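6-phosphogluconate dehydrogenase, NAD-binding (Mycolicibacterium smegmatis MC2 155, PDB 6SMT) probably reduces imines to amines with S-enantioselectivity, using NADPH bound in a Rossmann-type domain as the hydride source. Local coordinates at residues Thr12-Gly17 with Ile64-Leu69; Arg27-Ala32 with Leu156-Gln161; Asp89-Arg94 with Gly115-Arg120. All blocks are in the same frame, centred on the assembly; numbering follows the deposited sequence. Where two conformers were deposited one is given.

All three contacts lie in the N-terminal Rossmann-type NADPH-binding domain. Contact 1 joins strand 12-16 to the turn leading from helix 60-65 into strand 69-72. Its centre is about 14 Å from that of contact 2, where helix 20-31 meets the turn before strand 161-164, and about 13 Å from that of contact 3, which pairs the turns entering strands 95-98 and 120-126. Segments of contacts 1 and 2 alternate along the chain; contact 3 follows contact 1 and falls between 27-32 and 156-161. Leu-29 packs against Val-13 and Val-15, and Arg-94 reaches Ser-67. The contacts thus tie strands and flanking helices together around strand 12-16, which leads into the cofactor turn.

Contact 1: Thr12-Gly17 with Ile64-Leu69; sequences TVTVLG and IAASDL
Thr-12, Thr-14 and Ser-67 carry the polar side of this contact, at the start of two neighbouring parallel strands of a Rossmann fold. The first strand, 12-16, runs into the glycine-rich turn at Gly-17, which touches NADPH; the second begins at Leu-69, after the turn that follows helix 60-65. Thr-12 points its hydroxyl at that turn: with chi1 at 52°, OG1 sits between the backbone N and the carbonyl carbon and accepts a hydrogen bond from Asp-68 N at 2.9 Å. Two residues along the strand, Thr-14 N donates to Leu-69 O over 2.9 Å, in the carbonyl plane and nearly straight at 165°. Leu-69 O also receives a CA-H contact from Val-13 CA at 3.3 Å.

Just before Asp-68, Ser-67 turns its side chain toward the strand and brings OG to 2.7 Å from Thr-14 OG1. A water lies 2.7 Å from Ser-67 OG, and Thr-14 OG1 is also hydrogen-bonded to Ala-63 O in the helix, so the buried hydroxyls form a small polar cluster joining helix, turn and strand.

Further along the strand the chemistry becomes apolar. Leu-16 and Ile-64 cross at about a right angle, with Leu-16 CD1 3.8 Å from Ile-64 CG1, and both side chains also touch Ala-70 of strand 69-72. At the other end, a water accepts from Thr-12 N and donates to Asp-68 OD2, the latter at 2.7 Å, bridging the first residue of the strand to the carboxylate.

Contact 2: Arg27-Ala32 with Leu156-Gln161; sequences RALLDA and LDTLGQ
Thr-158 meets Leu-29 and Ala-32 where the C-terminal part of helix 20-31, the helix that follows the first strand of the Rossmann fold, faces the turn between helix 146-156 and strand 161-164. Starting at the root of the side chain, Thr-158 CB lies 3.8 Å from Ala-32 CB. From there the side chain forks. The methyl CG2 comes to 3.6 Å from Ala-32 CB. OG1 lies between the backbone N and the carbonyl carbon (chi1 68°) and approaches Leu-29 CD2 to 3.7 Å, the two side chains crossing at about a right angle. The polar need of this hydroxyl is met behind it, by a hydrogen bond to Val-155 O in the last turn of helix 146-156, a bond consistent with fixing that rotation.

Next to the threonine, Leu-159 lays one methyl against both Ala-28 and Leu-29: CD2 is 4.0 Å from Ala-28 CB and 3.9 Å from Leu-29 CD2. The other methyl of Leu-29, CD1, faces the sheet, where it packs on Val-13 and Val-15 of strand 12-16. Leu-29 is thereby shared between the turn and the sheet.

No hydrogen bond crosses between 27-32 and 156-161. With methyl and methine carbons making nearly all of the contact, and the one hydroxyl committed to Val-155 O, the helix and the turn are held together by shape and by burial of apolar surface.

Contact 3: Asp89-Arg94 with Gly115-Arg120; sequences DAPAGR and GNVGGR. With FMT (formic acid), chain M.
Val-117 and Pro-91 are brought together by the valine's chi1 of -60°, which places CG2 between its backbone N and carbonyl carbon and directs it at the proline ring. CG2 sits about equally far from three ring atoms, with Pro-91 CG at 4.0 Å. CG1, on the other branch, lies 3.9 Å from Asp-89 OD1 in the conformer described. In that conformer a water donates to both Asp-89 OD1 and Val-117 O, adding a polar bridge beside the Val-117 to Pro-91 packing. Asn-116, one residue earlier, donates through ND2 to O1 of a formic acid molecule at 2.7 Å; this is probably a guest from the crystallisation liquor.

Past the valine the contact is made by backbone. Gly-93 N donates to Gly-118 O at 2.9 Å; the bond is nearly straight at hydrogen, 172°, yet the donor stands 51° out of the carbonyl plane. Arg-120 N then donates to Arg-94 O over 3.0 Å, almost in line with the carbonyl bond. Gly-119 CA comes within 3.3 Å of Pro-91 O, a close backbone approach.

Both arginine side chains find their main partners beyond the two turns. Arg-94 NH1 bonds to Ser-67 O, while the chain of Arg-120, bent at chi3 in the conformer described, ends in a salt bridge from NH1 to Glu-151. Its NE also shares a water with Arg-94 O.

Two overlapping beta turns, type I over Asp-89 to Ala-92 and type II over Pro-91 to Arg-94, here face a Schellman motif in which Gly-118, with positive phi, closes helix 104-116. Such helix-to-strand turns lead into the parallel strands of a Rossmann fold, here 95-98 and 120-126.

Contact 1: Thr12-Gly17 with Ile64-Leu69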
loop_
_atom_site.group_PDB
_atom_site.type_symbol
_atom_site.label_atom_id
_atom_site.label_comp_id
_atom_site.label_asym_id
_atom_site.label_seq_id
_atom_site.Cartn_x
_atom_site.Cartn_y
_atom_site.Cartn_z
ATOM N N THR B 12 15.278 32.335 -15.098
ATOM C CA THR B 12 14.709 31.834 -16.356
ATOM C C THR B 12 14.688 30.332 -16.276
ATOM O O THR B 12 15.700 29.725 -15.887
ATOM C CB THR B 12 15.465 32.299 -17.575
ATOM O OG1 THR B 12 16.871 32.021 -17.479
ATOM C CG2 THR B 12 15.234 33.788 -17.725
ATOM N N VAL B 13 13.504 29.770 -16.529
ATOM C CA VAL B 13 13.269 28.298 -16.542
ATOM C C VAL B 13 12.524 27.921 -17.805
ATOM O O VAL B 13 11.565 28.573 -18.197
ATOM C CB VAL B 13 12.535 27.825 -15.284
ATOM C CG1 VAL B 13 12.570 26.306 -15.230
ATOM C CG2 VAL B 13 13.127 28.439 -14.012
ATOM N N THR B 14 12.934 26.830 -18.418
ATOM C CA THR B 14 12.211 26.213 -19.522
ATOM C C THR B 14 11.627 24.887 -19.047
ATOM O O THR B 14 12.314 24.140 -18.333
ATOM C CB THR B 14 13.073 25.945 -20.740
ATOM O OG1 THR B 14 13.399 27.246 -21.264
ATOM C CG2 THR B 14 12.391 25.161 -21.827
ATOM N N VAL B 15 10.375 24.620 -19.361
ATOM C CA VAL B 15 9.760 23.284 -19.173
ATOM C C VAL B 15 9.526 22.692 -20.539
ATOM O O VAL B 15 8.826 23.262 -21.349
ATOM C CB VAL B 15 8.477 23.338 -18.344
ATOM C CG1 VAL B 15 7.955 21.940 -18.125
ATOM C CG2 VAL B 15 8.706 24.011 -17.007
ATOM N N LEU B 16 10.060 21.510 -20.795
ATOM C CA LEU B 16 9.860 20.685 -21.998
ATOM C C LEU B 16 9.004 19.491 -21.572
ATOM O O LEU B 16 9.473 18.658 -20.772
ATOM C CB LEU B 16 11.170 20.251 -22.639
ATOM C CG LEU B 16 12.090 21.406 -23.022
ATOM C CD1 LEU B 16 13.207 21.614 -22.056
ATOM C CD2 LEU B 16 12.686 21.270 -24.435
ATOM N N GLY B 17 7.812 19.416 -22.115
ATOM C CA GLY B 17 6.840 18.406 -21.806
ATOM C C GLY B 17 5.689 18.985 -21.016
ATOM O O GLY B 17 5.881 19.522 -19.906
ATOM N N ILE B 64 15.337 25.574 -24.901
ATOM C CA ILE B 64 16.485 25.433 -23.984
ATOM C C ILE B 64 17.352 26.700 -24.039
ATOM O O ILE B 64 17.762 27.245 -23.022
ATOM C CB ILE B 64 17.231 24.124 -24.270
ATOM C CG1 ILE B 64 16.339 22.973 -23.818
ATOM C CG2 ILE B 64 18.572 24.136 -23.578
ATOM C CD1 ILE B 64 16.853 21.659 -24.191
ATOM N N ALA B 65 17.531 27.257 -25.252
ATOM C CA ALA B 65 18.372 28.472 -25.347
ATOM C C ALA B 65 17.770 29.669 -24.662
ATOM O O ALA B 65 18.530 30.629 -24.366
ATOM C CB ALA B 65 18.616 28.780 -26.823
ATOM N N ALA B 66 16.472 29.673 -24.342
ATOM C CA ALA B 66 15.791 30.806 -23.710
ATOM C C ALA B 66 16.152 30.960 -22.234
ATOM O O ALA B 66 15.914 32.029 -21.656
ATOM C CB ALA B 66 14.339 30.670 -23.888
ATOM N N SER B 67 16.651 29.902 -21.575
ATOM C CA SER B 67 16.752 29.864 -20.124
ATOM C C SER B 67 18.068 29.311 -19.573
ATOM O O SER B 67 18.737 28.530 -20.230
ATOM C CB SER B 67 15.597 29.032 -19.542
ATOM O OG SER B 67 14.314 29.437 -20.043
ATOM N N ASP B 68 18.325 29.608 -18.337
ATOM C CA ASP B 68 19.524 29.066 -17.652
ATOM C C ASP B 68 19.288 27.622 -17.213
ATOM O O ASP B 68 20.271 26.874 -17.139
ATOM C CB ASP B 68 19.869 29.901 -16.439
ATOM C CG ASP B 68 20.308 31.321 -16.790
ATOM O OD1 ASP B 68 20.812 31.497 -17.899
ATOM O OD2 ASP B 68 20.192 32.145 -15.910
ATOM N N LEU B 69 18.039 27.206 -17.080
ATOM C CA LEU B 69 17.635 25.907 -16.480
ATOM C C LEU B 69 16.529 25.344 -17.297
ATOM O O LEU B 69 15.546 26.057 -17.522
ATOM C CB LEU B 69 17.186 26.160 -15.043
ATOM C CG LEU B 69 16.689 24.957 -14.272
ATOM C CD1 LEU B 69 17.825 23.964 -14.062
ATOM C CD2 LEU B 69 16.142 25.349 -12.916
HETATM O O HOH W 1 18.115 32.177 -14.164
HETATM O O HOH W 2 12.518 31.445 -19.864
#

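Contact 2: Arg27-Ala32 with Leu156-Gln161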
loop_
_atom_site.group_PDB
_atom_site.type_symbol
_atom_site.label_atom_id
_atom_site.label_comp_id
_atom_site.label_asym_id
_atom_site.label_seq_id
_atom_site.Cartn_x
_atom_site.Cartn_y
_atom_site.Cartn_z
ATOM N N ARG B 27 2.882 25.866 -14.080
ATOM C CA ARG B 27 2.020 26.760 -13.267
ATOM C C ARG B 27 2.718 27.139 -11.995
ATOM O O ARG B 27 2.654 28.293 -11.552
ATOM C CB ARG B 27 0.681 26.123 -12.916
ATOM C CG ARG B 27 -0.250 25.984 -14.106
ATOM C CD ARG B 27 -1.648 25.556 -13.616
ATOM N NE ARG B 27 -1.727 24.332 -12.802
ATOM C CZ ARG B 27 -1.834 23.092 -13.312
ATOM N NH1 ARG B 27 -1.799 22.911 -14.613
ATOM N NH2 ARG B 27 -1.814 22.071 -12.499
ATOM N N ALA B 28 3.384 26.216 -11.321
ATOM C CA ALA B 28 4.027 26.559 -10.044
ATOM C C ALA B 28 5.154 27.563 -10.304
ATOM O O ALA B 28 5.365 28.476 -9.428
ATOM C CB ALA B 28 4.553 25.306 -9.366
ATOM N N LEU B 29 5.958 27.396 -11.351
ATOM C CA LEU B 29 7.081 28.286 -11.638
ATOM C C LEU B 29 6.501 29.659 -12.024
ATOM O O LEU B 29 7.074 30.685 -11.554
ATOM C CB LEU B 29 7.927 27.715 -12.759
ATOM C CG LEU B 29 8.643 26.412 -12.393
ATOM C CD1 LEU B 29 9.083 25.725 -13.664
ATOM C CD2 LEU B 29 9.776 26.673 -11.394
ATOM N N LEU B 30 5.403 29.686 -12.762
ATOM C CA LEU B 30 4.803 31.004 -13.101
ATOM C C LEU B 30 4.246 31.654 -11.856
ATOM O O LEU B 30 4.391 32.925 -11.694
ATOM C CB LEU B 30 3.701 30.819 -14.133
ATOM C CG LEU B 30 4.138 30.541 -15.551
ATOM C CD1 LEU B 30 2.919 30.040 -16.348
ATOM C CD2 LEU B 30 4.704 31.783 -16.210
ATOM N N ASP B 31 3.610 30.887 -11.001
ATOM C CA ASP B 31 3.011 31.478 -9.797
ATOM C C ASP B 31 4.103 32.040 -8.909
ATOM O O ASP B 31 3.756 33.058 -8.211
ATOM C CB ASP B 31 2.254 30.407 -9.041
ATOM C CG ASP B 31 0.988 29.938 -9.627
ATOM O OD1 ASP B 31 0.456 30.553 -10.589
ATOM O OD2 ASP B 31 0.441 28.897 -9.079
ATOM N N ALA B 32 5.347 31.570 -8.954
ATOM C CA ALA B 32 6.527 32.001 -8.148
ATOM C C ALA B 32 7.128 33.283 -8.739
ATOM O O ALA B 32 8.157 33.771 -8.191
ATOM C CB ALA B 32 7.575 30.925 -8.035
ATOM N N LEU B 156 14.234 25.748 -7.640
ATOM C CA LEU B 156 13.553 24.436 -7.514
ATOM C C LEU B 156 12.674 24.456 -6.253
ATOM O O LEU B 156 11.717 23.689 -6.188
ATOM C CB LEU B 156 14.629 23.347 -7.457
ATOM C CG LEU B 156 15.390 23.072 -8.770
ATOM C CD1 LEU B 156 16.576 22.203 -8.557
ATOM C CD2 LEU B 156 14.514 22.535 -9.867
ATOM N N ASP B 157 13.082 25.141 -5.190
ATOM C CA ASP B 157 12.323 25.101 -3.913
ATOM C C ASP B 157 10.892 25.590 -4.079
ATOM O O ASP B 157 10.083 25.197 -3.250
ATOM C CB ASP B 157 12.952 26.057 -2.900
ATOM C CG ASP B 157 14.078 25.489 -2.067
ATOM O OD1 ASP B 157 14.089 24.244 -1.858
ATOM O OD2 ASP B 157 14.964 26.287 -1.656
ATOM N N THR B 158 10.572 26.305 -5.176
ATOM C CA THR B 158 9.193 26.729 -5.416
ATOM C C THR B 158 8.336 25.511 -5.810
ATOM O O THR B 158 7.122 25.616 -5.722
ATOM C CB THR B 158 9.106 27.816 -6.502
ATOM O OG1 THR B 158 9.455 27.321 -7.778
ATOM C CG2 THR B 158 10.062 28.956 -6.281
ATOM N N LEU B 159 8.935 24.369 -6.155
ATOM C CA LEU B 159 8.097 23.233 -6.627
ATOM C C LEU B 159 7.665 22.341 -5.473
ATOM O O LEU B 159 6.648 21.621 -5.589
ATOM C CB LEU B 159 8.938 22.421 -7.596
ATOM C CG LEU B 159 9.414 23.120 -8.862
ATOM C CD1 LEU B 159 10.350 22.222 -9.602
ATOM C CD2 LEU B 159 8.151 23.598 -9.621
ATOM N N GLY B 160 8.418 22.343 -4.376
ATOM C CA GLY B 160 8.173 21.341 -3.329
ATOM C C GLY B 160 9.355 21.167 -2.403
ATOM O O GLY B 160 10.317 21.934 -2.478
ATOM N N GLN B 161 9.275 20.244 -1.491
ATOM C CA GLN B 161 10.392 19.838 -0.656
ATOM C C GLN B 161 11.384 19.033 -1.485
ATOM O O GLN B 161 10.942 18.205 -2.311
ATOM C CB GLN B 161 9.953 18.986 0.543
ATOM C CG GLN B 161 8.949 19.755 1.387
ATOM C CD GLN B 161 8.831 19.271 2.803
ATOM O OE1 GLN B 161 9.843 19.186 3.517
ATOM N NE2 GLN B 161 7.592 19.076 3.222
#

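Contact 3: Asp89-Arg94 with Gly115-Arg120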
loop_
_atom_site.group_PDB
_atom_site.type_symbol
_atom_site.label_atom_id
_atom_site.label_comp_id
_atom_site.label_asym_id
_atom_site.label_seq_id
_atom_site.Cartn_x
_atom_site.Cartn_y
_atom_site.Cartn_z
ATOM N N ASP B 89 23.138 21.720 -29.768
ATOM C CA ASP B 89 24.127 22.363 -28.861
ATOM C C ASP B 89 23.471 23.383 -27.930
ATOM O O ASP B 89 24.191 24.017 -27.141
ATOM C CB ASP B 89 25.235 23.049 -29.682
ATOM C CG ASP B 89 26.024 22.027 -30.472
ATOM O OD1 ASP B 89 26.440 21.015 -29.854
ATOM O OD2 ASP B 89 26.245 22.281 -31.719
ATOM N N ALA B 90 22.133 23.509 -27.948
ATOM C CA ALA B 90 21.415 24.503 -27.103
ATOM C C ALA B 90 21.732 24.323 -25.633
ATOM O O ALA B 90 21.793 25.323 -24.906
ATOM C CB ALA B 90 19.928 24.508 -27.326
ATOM N N PRO B 91 21.901 23.075 -25.107
ATOM C CA PRO B 91 22.259 22.992 -23.705
ATOM C C PRO B 91 23.613 23.500 -23.245
ATOM O O PRO B 91 23.909 23.565 -22.079
ATOM C CB PRO B 91 22.151 21.498 -23.382
ATOM C CG PRO B 91 21.296 20.923 -24.465
ATOM C CD PRO B 91 21.670 21.743 -25.694
ATOM N N ALA B 92 24.482 23.914 -24.220
ATOM C CA ALA B 92 25.855 24.291 -23.858
ATOM C C ALA B 92 25.818 25.406 -22.809
ATOM O O ALA B 92 25.132 26.439 -23.066
ATOM C CB ALA B 92 26.630 24.737 -25.118
ATOM N N GLY B 93 26.551 25.280 -21.728
ATOM C CA GLY B 93 26.626 26.334 -20.707
ATOM C C GLY B 93 25.338 26.486 -19.886
ATOM O O GLY B 93 25.256 27.419 -19.107
ATOM N N ARG B 94 24.395 25.565 -20.056
ATOM C CA ARG B 94 23.140 25.635 -19.297
ATOM C C ARG B 94 23.005 24.360 -18.475
ATOM O O ARG B 94 23.790 23.463 -18.579
ATOM C CB ARG B 94 21.992 25.746 -20.289
ATOM C CG ARG B 94 22.031 27.037 -21.121
ATOM C CD ARG B 94 20.959 27.155 -22.176
ATOM N NE ARG B 94 21.334 28.206 -23.132
ATOM C CZ ARG B 94 21.166 29.474 -22.936
ATOM N NH1 ARG B 94 20.412 29.888 -21.933
ATOM N NH2 ARG B 94 21.633 30.355 -23.830
ATOM N N GLY B 115 26.383 16.265 -21.016
ATOM C CA GLY B 115 27.785 16.688 -20.875
ATOM C C GLY B 115 28.480 16.713 -22.241
ATOM O O GLY B 115 29.285 17.639 -22.494
ATOM N N ASN B 116 28.090 15.881 -23.181
ATOM C CA ASN B 116 28.731 15.801 -24.526
ATOM C C ASN B 116 28.540 17.111 -25.263
ATOM O O ASN B 116 29.357 17.382 -26.206
ATOM C CB ASN B 116 28.097 14.682 -25.353
ATOM C CG ASN B 116 28.497 13.298 -24.963
ATOM O OD1 ASN B 116 29.434 13.114 -24.168
ATOM N ND2 ASN B 116 27.721 12.334 -25.495
ATOM N N VAL B 117 27.487 17.888 -24.993
ATOM C CA VAL B 117 27.208 19.153 -25.702
ATOM C C VAL B 117 27.449 20.338 -24.788
ATOM O O VAL B 117 27.048 21.430 -25.193
ATOM C CB VAL B 117 25.829 19.192 -26.342
ATOM C CG1 VAL B 117 25.612 18.088 -27.374
ATOM C CG2 VAL B 117 24.769 19.119 -25.224
ATOM N N GLY B 118 28.175 20.132 -23.701
ATOM C CA GLY B 118 28.679 21.179 -22.823
ATOM C C GLY B 118 27.625 21.723 -21.894
ATOM O O GLY B 118 27.847 22.731 -21.258
ATOM N N GLY B 119 26.587 20.907 -21.650
ATOM C CA GLY B 119 25.625 21.228 -20.569
ATOM C C GLY B 119 26.010 20.542 -19.268
ATOM O O GLY B 119 26.951 19.697 -19.215
ATOM N N ARG B 120 25.257 20.859 -18.226
ATOM C CA ARG B 120 25.333 20.321 -16.834
ATOM C C ARG B 120 24.018 19.542 -16.655
ATOM O O ARG B 120 23.027 19.926 -17.335
ATOM C CB ARG B 120 25.557 21.551 -15.939
ATOM C CG ARG B 120 26.991 22.099 -16.039
ATOM C CD ARG B 120 27.333 23.153 -15.012
ATOM N NE ARG B 120 26.449 24.276 -15.140
ATOM C CZ ARG B 120 26.272 25.210 -14.221
ATOM N NH1 ARG B 120 26.904 25.112 -13.075
ATOM N NH2 ARG B 120 25.460 26.221 -14.452
HETATM C C FMT M . 25.366 13.669 -27.695
HETATM O O1 FMT M . 25.974 12.622 -27.580
HETATM O O2 FMT M . 25.304 14.645 -26.821
HETATM O O HOH W 3 27.925 22.180 -27.693
HETATM O O HOH W 4 26.388 24.596 -17.734
#